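Fibronectin type III domain-containing protein (Simiduia agarivorans, PDB 6P2K) probably hydrolyses the glucan backbone of xyloglucan-type polysaccharides as a family GH74 enzyme, through the twin seven-bladed beta-propeller part held in this chain. Local coordinates at residues Q50-L55 against N89-V94; V141-N146 against G193-Q198; L511-V516 against A570-P575. All coordinates share one frame; numbering follows the deposited sequence.

Overall arrangement
From the N terminus, interaction 1 comes first: after strand 50-51 the chain runs through strands 60-66, 72-77 and 80-84 and returns at 89-94, so two successive four-stranded blades meet. Interaction 2 repeats the idea further along, joining the blade that holds strand 139-144 to the loop before strand 198-200 of the next. Interaction 3 ties strand 511-516 to strand 567-575, the first strands of two successive blades. The three loops follow in series, with neither nesting nor crossing. Interactions 1 and 2 lie on the same side of the chain's centre, their centres about 26 Å apart; interaction 3 lies on the opposite side and includes a zinc ligand, Asp513.

Interaction 1: residues Q50-L55 against N89-V94; sequences QITGNL and NSYALV. With PE3 (3,6,9,12,15,18,21,24,27,30,33,36,39-tridecaoxahentetracontane-1,41-diol), chain C.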
# COMPACT_ATOMS: atom_id res chain seq x y z
N GLN B 50 43.31 16.84 -14.25
CA GLN B 50 43.30 18.13 -14.93
C GLN B 50 43.71 17.96 -16.38
O GLN B 50 44.53 17.10 -16.71
CB GLN B 50 44.24 19.14 -14.25
CG GLN B 50 43.82 19.59 -12.86
CD GLN B 50 44.10 18.55 -11.80
OE1 GLN B 50 43.28 18.31 -10.91
NE2 GLN B 50 45.28 17.93 -11.87
N ILE B 51 43.15 18.80 -17.25
CA ILE B 51 43.56 18.79 -18.65
C ILE B 51 44.99 19.31 -18.78
O ILE B 51 45.51 20.01 -17.91
CB ILE B 51 42.59 19.61 -19.51
CG1 ILE B 51 42.50 21.05 -18.98
CG2 ILE B 51 41.22 18.98 -19.54
CD1 ILE B 51 43.22 22.05 -19.84
N THR B 52 45.63 18.94 -19.89
CA THR B 52 46.95 19.46 -20.21
C THR B 52 46.90 20.27 -21.50
O THR B 52 45.81 20.70 -21.91
CB THR B 52 47.97 18.32 -20.33
OG1 THR B 52 47.70 17.55 -21.50
CG2 THR B 52 47.91 17.42 -19.10
N GLY B 53 48.04 20.49 -22.13
CA GLY B 53 48.09 21.35 -23.30
C GLY B 53 47.38 20.76 -24.51
O GLY B 53 47.03 19.58 -24.56
N ASN B 54 47.17 21.62 -25.51
CA ASN B 54 46.49 21.21 -26.74
C ASN B 54 47.43 20.44 -27.65
O ASN B 54 48.53 20.90 -27.97
CB ASN B 54 45.95 22.44 -27.48
CG ASN B 54 44.82 23.12 -26.74
OD1 ASN B 54 44.00 22.47 -26.10
ND2 ASN B 54 44.78 24.44 -26.83
N LEU B 55 46.99 19.26 -28.08
CA LEU B 55 47.71 18.45 -29.05
C LEU B 55 47.13 18.66 -30.44
O LEU B 55 45.99 19.10 -30.61
CB LEU B 55 47.66 16.97 -28.67
CG LEU B 55 48.16 16.59 -27.28
CD1 LEU B 55 47.51 15.31 -26.81
CD2 LEU B 55 49.67 16.45 -27.28
N ASN B 89 52.14 21.61 -20.00
CA ASN B 89 51.29 22.78 -20.15
C ASN B 89 51.04 23.11 -21.62
O ASN B 89 49.95 23.56 -21.99
CB ASN B 89 51.90 23.97 -19.42
CG ASN B 89 51.69 23.91 -17.92
OD1 ASN B 89 51.14 22.94 -17.40
ND2 ASN B 89 52.14 24.94 -17.21
N SER B 90 52.04 22.91 -22.47
CA SER B 90 51.89 23.09 -23.91
C SER B 90 52.71 22.03 -24.63
O SER B 90 53.66 21.48 -24.07
CB SER B 90 52.31 24.50 -24.36
OG SER B 90 53.71 24.68 -24.24
N TYR B 91 52.34 21.76 -25.88
CA TYR B 91 53.01 20.75 -26.68
C TYR B 91 53.40 21.32 -28.04
O TYR B 91 52.76 22.24 -28.56
CB TYR B 91 52.13 19.52 -26.90
CG TYR B 91 51.72 18.80 -25.64
CD1 TYR B 91 52.57 17.89 -25.02
CD2 TYR B 91 50.47 19.01 -25.07
CE1 TYR B 91 52.19 17.22 -23.88
CE2 TYR B 91 50.08 18.35 -23.92
CZ TYR B 91 50.95 17.45 -23.33
OH TYR B 91 50.57 16.79 -22.19
N ALA B 92 54.45 20.74 -28.61
CA ALA B 92 54.85 20.99 -29.99
C ALA B 92 55.01 19.65 -30.68
O ALA B 92 55.50 18.68 -30.08
CB ALA B 92 56.15 21.79 -30.07
N LEU B 93 54.59 19.58 -31.94
CA LEU B 93 54.66 18.32 -32.67
C LEU B 93 56.06 18.11 -33.23
O LEU B 93 56.64 19.03 -33.83
CB LEU B 93 53.62 18.30 -33.78
CG LEU B 93 53.69 17.12 -34.74
CD1 LEU B 93 53.04 15.89 -34.13
CD2 LEU B 93 52.96 17.56 -35.98
N VAL B 94 56.60 16.91 -33.03
CA VAL B 94 57.94 16.57 -33.51
C VAL B 94 57.88 16.41 -35.02
O VAL B 94 57.12 15.58 -35.53
CB VAL B 94 58.46 15.30 -32.82
CG1 VAL B 94 59.83 14.92 -33.36
CG2 VAL B 94 58.51 15.49 -31.31
O43 PE3 C . 48.44 24.26 -18.36
C42 PE3 C . 47.49 24.82 -19.27
C41 PE3 C . 46.29 23.87 -19.37
O40 PE3 C . 45.26 24.35 -20.25
C39 PE3 C . 45.69 24.51 -21.61
C38 PE3 C . 44.46 24.99 -22.38
O37 PE3 C . 44.75 25.19 -23.77
O HOH W 1 49.84 23.09 -26.63
O HOH W 2 50.40 21.03 -29.99
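Tyr91 reaches across from 89-94 and lays its ring along the backbone of 52-55. Its CG lies beside the backbone N and anti to the carbonyl carbon (chi1 -61°), which carries the phenol to Thr52, where Tyr91 OH donates to Thr52 OG1 at 3.0 Å. That Thr52 hydroxyl sits in the plane of the ring at its edge, and it is also hydrogen-bonded to Val39 O in strand 39-42, so the tyrosine is anchored to a hydroxyl that is itself fixed. Leu55 comes over one face: its CD2 stands 3.7 Å from the centroid of the Tyr91 ring, 21° off the normal, a CH-pi contact displaced toward the rim. Gly53 O meets the ring near its plane, 3.4 Å from Tyr91 CE2. Where the two backbones run closest, Gly53 CA lies 3.2 Å from Asn89 O; a side chain at Gly53 would run into that oxygen and into Ser90 CA. Two waters stitch the rest. One gives a proton to Asn54 O (2.9 Å) and takes one from Tyr91 N, while the other donates to both Asn54 O and Tyr91 O. Beside Ile51, Asn54 and Asn89 lies a polyethylene glycol fragment, with its O37 3.2 Å from Asn54 ND2. The 84-91 turn is consistent with a degenerate Asp-box-like hairpin, with Asn86 in the aspartate place and Tyr91 in the tryptophan place, and the whole is an interface between adjacent propeller blades.

Interaction 2: residues V141-N146 against G193-Q198; sequences VFVSQN and GGLNWQ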
# COMPACT_ATOMS: atom_id res chain seq x y z
N VAL B 141 61.80 2.38 -36.35
CA VAL B 141 61.92 2.90 -35.00
C VAL B 141 62.66 4.23 -35.05
O VAL B 141 63.69 4.35 -35.72
CB VAL B 141 62.65 1.90 -34.07
CG1 VAL B 141 63.35 2.63 -32.94
CG2 VAL B 141 61.67 0.87 -33.51
N PHE B 142 62.12 5.24 -34.37
CA PHE B 142 62.78 6.54 -34.28
C PHE B 142 63.64 6.58 -33.03
O PHE B 142 63.17 6.29 -31.93
CB PHE B 142 61.75 7.67 -34.26
CG PHE B 142 60.91 7.74 -35.51
CD1 PHE B 142 61.34 8.47 -36.60
CD2 PHE B 142 59.70 7.08 -35.58
CE1 PHE B 142 60.57 8.54 -37.75
CE2 PHE B 142 58.93 7.15 -36.72
CZ PHE B 142 59.36 7.88 -37.81
N VAL B 143 64.91 6.95 -33.20
CA VAL B 143 65.87 6.99 -32.11
C VAL B 143 66.50 8.38 -32.06
O VAL B 143 66.71 9.01 -33.10
CB VAL B 143 66.95 5.90 -32.27
CG1 VAL B 143 67.65 6.04 -33.61
CG2 VAL B 143 67.95 5.93 -31.12
N SER B 144 66.78 8.85 -30.85
CA SER B 144 67.42 10.14 -30.64
C SER B 144 68.53 10.00 -29.62
O SER B 144 68.34 9.35 -28.58
CB SER B 144 66.41 11.20 -30.18
OG SER B 144 67.02 12.16 -29.33
N GLN B 145 69.68 10.60 -29.90
CA GLN B 145 70.80 10.65 -28.98
C GLN B 145 70.95 12.01 -28.32
O GLN B 145 71.94 12.24 -27.61
CB GLN B 145 72.10 10.28 -29.70
CG GLN B 145 72.29 8.79 -29.97
CD GLN B 145 71.83 8.38 -31.35
OE1 GLN B 145 70.63 8.36 -31.64
NE2 GLN B 145 72.78 8.06 -32.22
N ASN B 146 69.99 12.91 -28.52
CA ASN B 146 70.14 14.31 -28.13
C ASN B 146 68.98 14.80 -27.27
O ASN B 146 68.76 16.01 -27.16
CB ASN B 146 70.26 15.19 -29.38
CG ASN B 146 69.15 14.93 -30.37
OD1 ASN B 146 67.98 15.19 -30.10
ND2 ASN B 146 69.51 14.40 -31.53
N GLY B 193 71.90 -0.08 -28.72
CA GLY B 193 71.03 0.97 -28.25
C GLY B 193 69.92 1.32 -29.22
O GLY B 193 69.19 2.29 -28.97
N GLY B 194 69.79 0.59 -30.31
CA GLY B 194 68.73 0.79 -31.26
C GLY B 194 69.14 1.23 -32.66
O GLY B 194 68.29 1.74 -33.39
N LEU B 195 70.40 1.05 -33.05
CA LEU B 195 70.83 1.46 -34.38
C LEU B 195 70.83 0.32 -35.39
O LEU B 195 70.73 0.58 -36.60
CB LEU B 195 72.22 2.10 -34.32
CG LEU B 195 72.33 3.35 -33.45
CD1 LEU B 195 73.63 4.10 -33.73
CD2 LEU B 195 71.13 4.27 -33.66
N ASN B 196 70.93 -0.93 -34.94
CA ASN B 196 70.70 -2.09 -35.80
C ASN B 196 69.99 -3.16 -35.00
O ASN B 196 70.20 -3.30 -33.79
CB ASN B 196 72.00 -2.67 -36.38
CG ASN B 196 72.62 -1.77 -37.43
OD1 ASN B 196 72.15 -1.71 -38.56
ND2 ASN B 196 73.69 -1.07 -37.05
N TRP B 197 69.14 -3.93 -35.69
CA TRP B 197 68.36 -4.99 -35.08
C TRP B 197 68.39 -6.22 -35.98
O TRP B 197 68.82 -6.16 -37.13
CB TRP B 197 66.90 -4.57 -34.86
CG TRP B 197 66.71 -3.28 -34.15
CD1 TRP B 197 66.94 -2.03 -34.65
CD2 TRP B 197 66.19 -3.09 -32.83
NE1 TRP B 197 66.62 -1.08 -33.71
CE2 TRP B 197 66.15 -1.71 -32.59
CE3 TRP B 197 65.77 -3.97 -31.83
CZ2 TRP B 197 65.71 -1.18 -31.38
CZ3 TRP B 197 65.33 -3.44 -30.63
CH2 TRP B 197 65.31 -2.06 -30.42
N GLN B 198 67.93 -7.35 -35.42
CA GLN B 198 67.69 -8.57 -36.17
C GLN B 198 66.75 -9.44 -35.36
O GLN B 198 66.73 -9.38 -34.13
CB GLN B 198 68.98 -9.35 -36.52
CG GLN B 198 69.89 -9.70 -35.36
CD GLN B 198 70.65 -8.52 -34.86
OE1 GLN B 198 71.44 -7.92 -35.59
NE2 GLN B 198 70.40 -8.14 -33.62
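Val143 and Leu195 form the close part of this contact, their side chains crossing at about a right angle with Val143 CG1 3.9 Å from Leu195 CD2. Val143 places CG1 between its backbone N and carbonyl carbon (chi1 57°), which turns that methyl to the leucine and leaves it 4.4 Å from Gly194 O, while CG2 looks to Gly193 O. Gly193 and Gly194 both have positive phi, where a side chain would press on the preceding carbonyl oxygen; a CB on Gly194 would point at the valine without clashing. A weak bond from Trp197 NE1 to Gly194 O, 3.3 Å and bent to 140°, spans the loop. Toward solvent the contact thins out. Leu195 runs on to CD1, which lies 4.3 Å from Gln145 NE2, and both residues are exposed, so this is a light brush at the rim; only 204 Å² is buried in all. Just beyond, Asn146 N donates to Ser144 OG at 3.2 Å in an ST turn. Ser144, Asn146, Gly148 and Trp151 fit an Asp-box pattern, with asparagine in the aspartate place, and the turn holding Ser190, Gly194 and Trp197 looks like another. Around them, Val143 rests on Val154 of strand 152-155 and on His114 of strand 114-119, whose NE2 is hydrogen-bonded to Gly193 O, while Trp197 packs on Val154 and, in strand 179-183 of its own blade, on Leu181.

Interaction 3: residues L511-V516 against A570-P575; sequences LRDVAV and ARKIAP
Ala570 O opens the second segment against Arg512, 3.1 Å from its CB, with the extended arginine chain running on past that carbonyl. Arg571 follows, its CD lying over one face of the Arg512 guanidinium, 3.4 Å from NH2, offset toward the rim; the two guanidinium planes are turned 50° apart. The two positive groups are probably eased by Asp617, which forms a salt bridge with Arg571 NE and a long, weak ion pair with Arg512, while Arg571 NH2 donates to Thr744 O. Arg512 also donates to Trp616 O and makes a cation-pi contact with Trp616, so an alanine here would probably leave that indole and carbonyl without their mate and uncover the Arg571 CD. A water donates to Arg571 O at 2.7 Å and also sits beside Arg512 O. Lys572 presents its CA, 3.4 Å from Asp513 OD2, and sends its amine away to a salt bridge with Glu621. These are the first strands of two successive propeller blades, nearly parallel at 19° with axes 6.1 Å apart, and side chains do most of the bridging between them. At Ile573 the bridge is direct: its backbone N donates to Asp513 OD2 at 2.8 Å, nearly straight, on the anti side and slightly tilted from the carboxylate plane. Asp513 swings its carboxylate anti to its own N (chi1 -161°), and with OD2 held in this way OD1 is left to bind zinc together with Asp405. Ile573 O lies 3.4 Å from Ala515 CB, which packs on the isoleucine CB. Pro575 ends the segment, its CD beside the Ala515 methyl and its CG 3.6 Å from Val516 O.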
# COMPACT_ATOMS: atom_id res chain seq x y z
N LEU B 511 14.61 4.34 -33.60
CA LEU B 511 13.99 5.66 -33.53
C LEU B 511 15.10 6.69 -33.39
O LEU B 511 15.45 7.14 -32.29
CB LEU B 511 13.00 5.74 -32.37
CG LEU B 511 12.06 4.56 -32.14
CD1 LEU B 511 11.18 4.79 -30.92
CD2 LEU B 511 11.21 4.30 -33.38
N ARG B 512 15.68 7.08 -34.53
CA ARG B 512 16.89 7.90 -34.49
C ARG B 512 16.64 9.25 -33.83
O ARG B 512 17.55 9.82 -33.22
CB ARG B 512 17.48 8.08 -35.88
CG ARG B 512 18.90 8.58 -35.83
CD ARG B 512 19.60 8.56 -37.17
NE ARG B 512 20.95 9.12 -37.03
CZ ARG B 512 21.57 9.81 -37.98
NH1 ARG B 512 20.97 10.04 -39.14
NH2 ARG B 512 22.80 10.28 -37.76
N ASP B 513 15.42 9.78 -33.92
CA ASP B 513 15.05 10.88 -33.04
C ASP B 513 13.63 10.67 -32.53
O ASP B 513 12.80 10.02 -33.18
CB ASP B 513 15.17 12.26 -33.71
CG ASP B 513 15.23 13.41 -32.69
OD1 ASP B 513 15.90 13.29 -31.62
OD2 ASP B 513 14.61 14.46 -32.97
N VAL B 514 13.39 11.21 -31.34
CA VAL B 514 12.10 11.23 -30.67
C VAL B 514 11.92 12.65 -30.16
O VAL B 514 12.83 13.20 -29.53
CB VAL B 514 12.06 10.22 -29.50
CG1 VAL B 514 10.80 10.41 -28.67
CG2 VAL B 514 12.20 8.79 -30.00
N ALA B 515 10.78 13.26 -30.47
CA ALA B 515 10.59 14.66 -30.11
C ALA B 515 9.16 14.92 -29.67
O ALA B 515 8.21 14.37 -30.23
CB ALA B 515 10.95 15.58 -31.29
N VAL B 516 9.03 15.77 -28.65
CA VAL B 516 7.75 16.13 -28.06
C VAL B 516 7.26 17.44 -28.67
O VAL B 516 8.05 18.37 -28.89
CB VAL B 516 7.89 16.25 -26.53
CG1 VAL B 516 6.59 16.67 -25.89
CG2 VAL B 516 8.37 14.93 -25.94
N ALA B 570 15.47 9.89 -40.05
CA ALA B 570 15.44 11.24 -39.51
C ALA B 570 16.56 11.41 -38.49
O ALA B 570 16.75 10.56 -37.62
CB ALA B 570 14.09 11.55 -38.86
N ARG B 571 17.29 12.52 -38.60
CA ARG B 571 18.30 12.86 -37.60
C ARG B 571 17.74 13.74 -36.49
O ARG B 571 18.16 13.60 -35.33
CB ARG B 571 19.49 13.55 -38.28
CG ARG B 571 20.53 14.12 -37.32
CD ARG B 571 21.26 13.03 -36.55
NE ARG B 571 22.38 13.57 -35.78
CZ ARG B 571 22.26 14.14 -34.59
NH1 ARG B 571 21.07 14.24 -34.02
NH2 ARG B 571 23.34 14.61 -33.97
N LYS B 572 16.81 14.62 -36.81
CA LYS B 572 16.16 15.46 -35.81
C LYS B 572 14.74 15.76 -36.25
O LYS B 572 14.50 16.05 -37.42
CB LYS B 572 16.93 16.77 -35.58
CG LYS B 572 16.18 17.76 -34.72
CD LYS B 572 17.10 18.58 -33.84
CE LYS B 572 16.31 19.38 -32.82
NZ LYS B 572 17.11 20.50 -32.25
N ILE B 573 13.80 15.67 -35.31
CA ILE B 573 12.41 16.03 -35.53
C ILE B 573 12.15 17.34 -34.82
O ILE B 573 12.48 17.49 -33.64
CB ILE B 573 11.45 14.93 -35.03
CG1 ILE B 573 11.71 13.62 -35.77
CG2 ILE B 573 10.01 15.37 -35.21
CD1 ILE B 573 10.91 12.45 -35.21
N ALA B 574 11.56 18.30 -35.55
CA ALA B 574 11.29 19.64 -35.03
C ALA B 574 9.79 19.91 -35.15
O ALA B 574 9.33 20.44 -36.18
CB ALA B 574 12.10 20.70 -35.77
N PRO B 575 9.00 19.57 -34.14
CA PRO B 575 7.57 19.90 -34.18
C PRO B 575 7.36 21.40 -34.13
O PRO B 575 8.13 22.14 -33.51
CB PRO B 575 7.00 19.20 -32.93
CG PRO B 575 8.05 18.20 -32.53
CD PRO B 575 9.36 18.84 -32.91
O HOH W 3 18.86 11.95 -33.28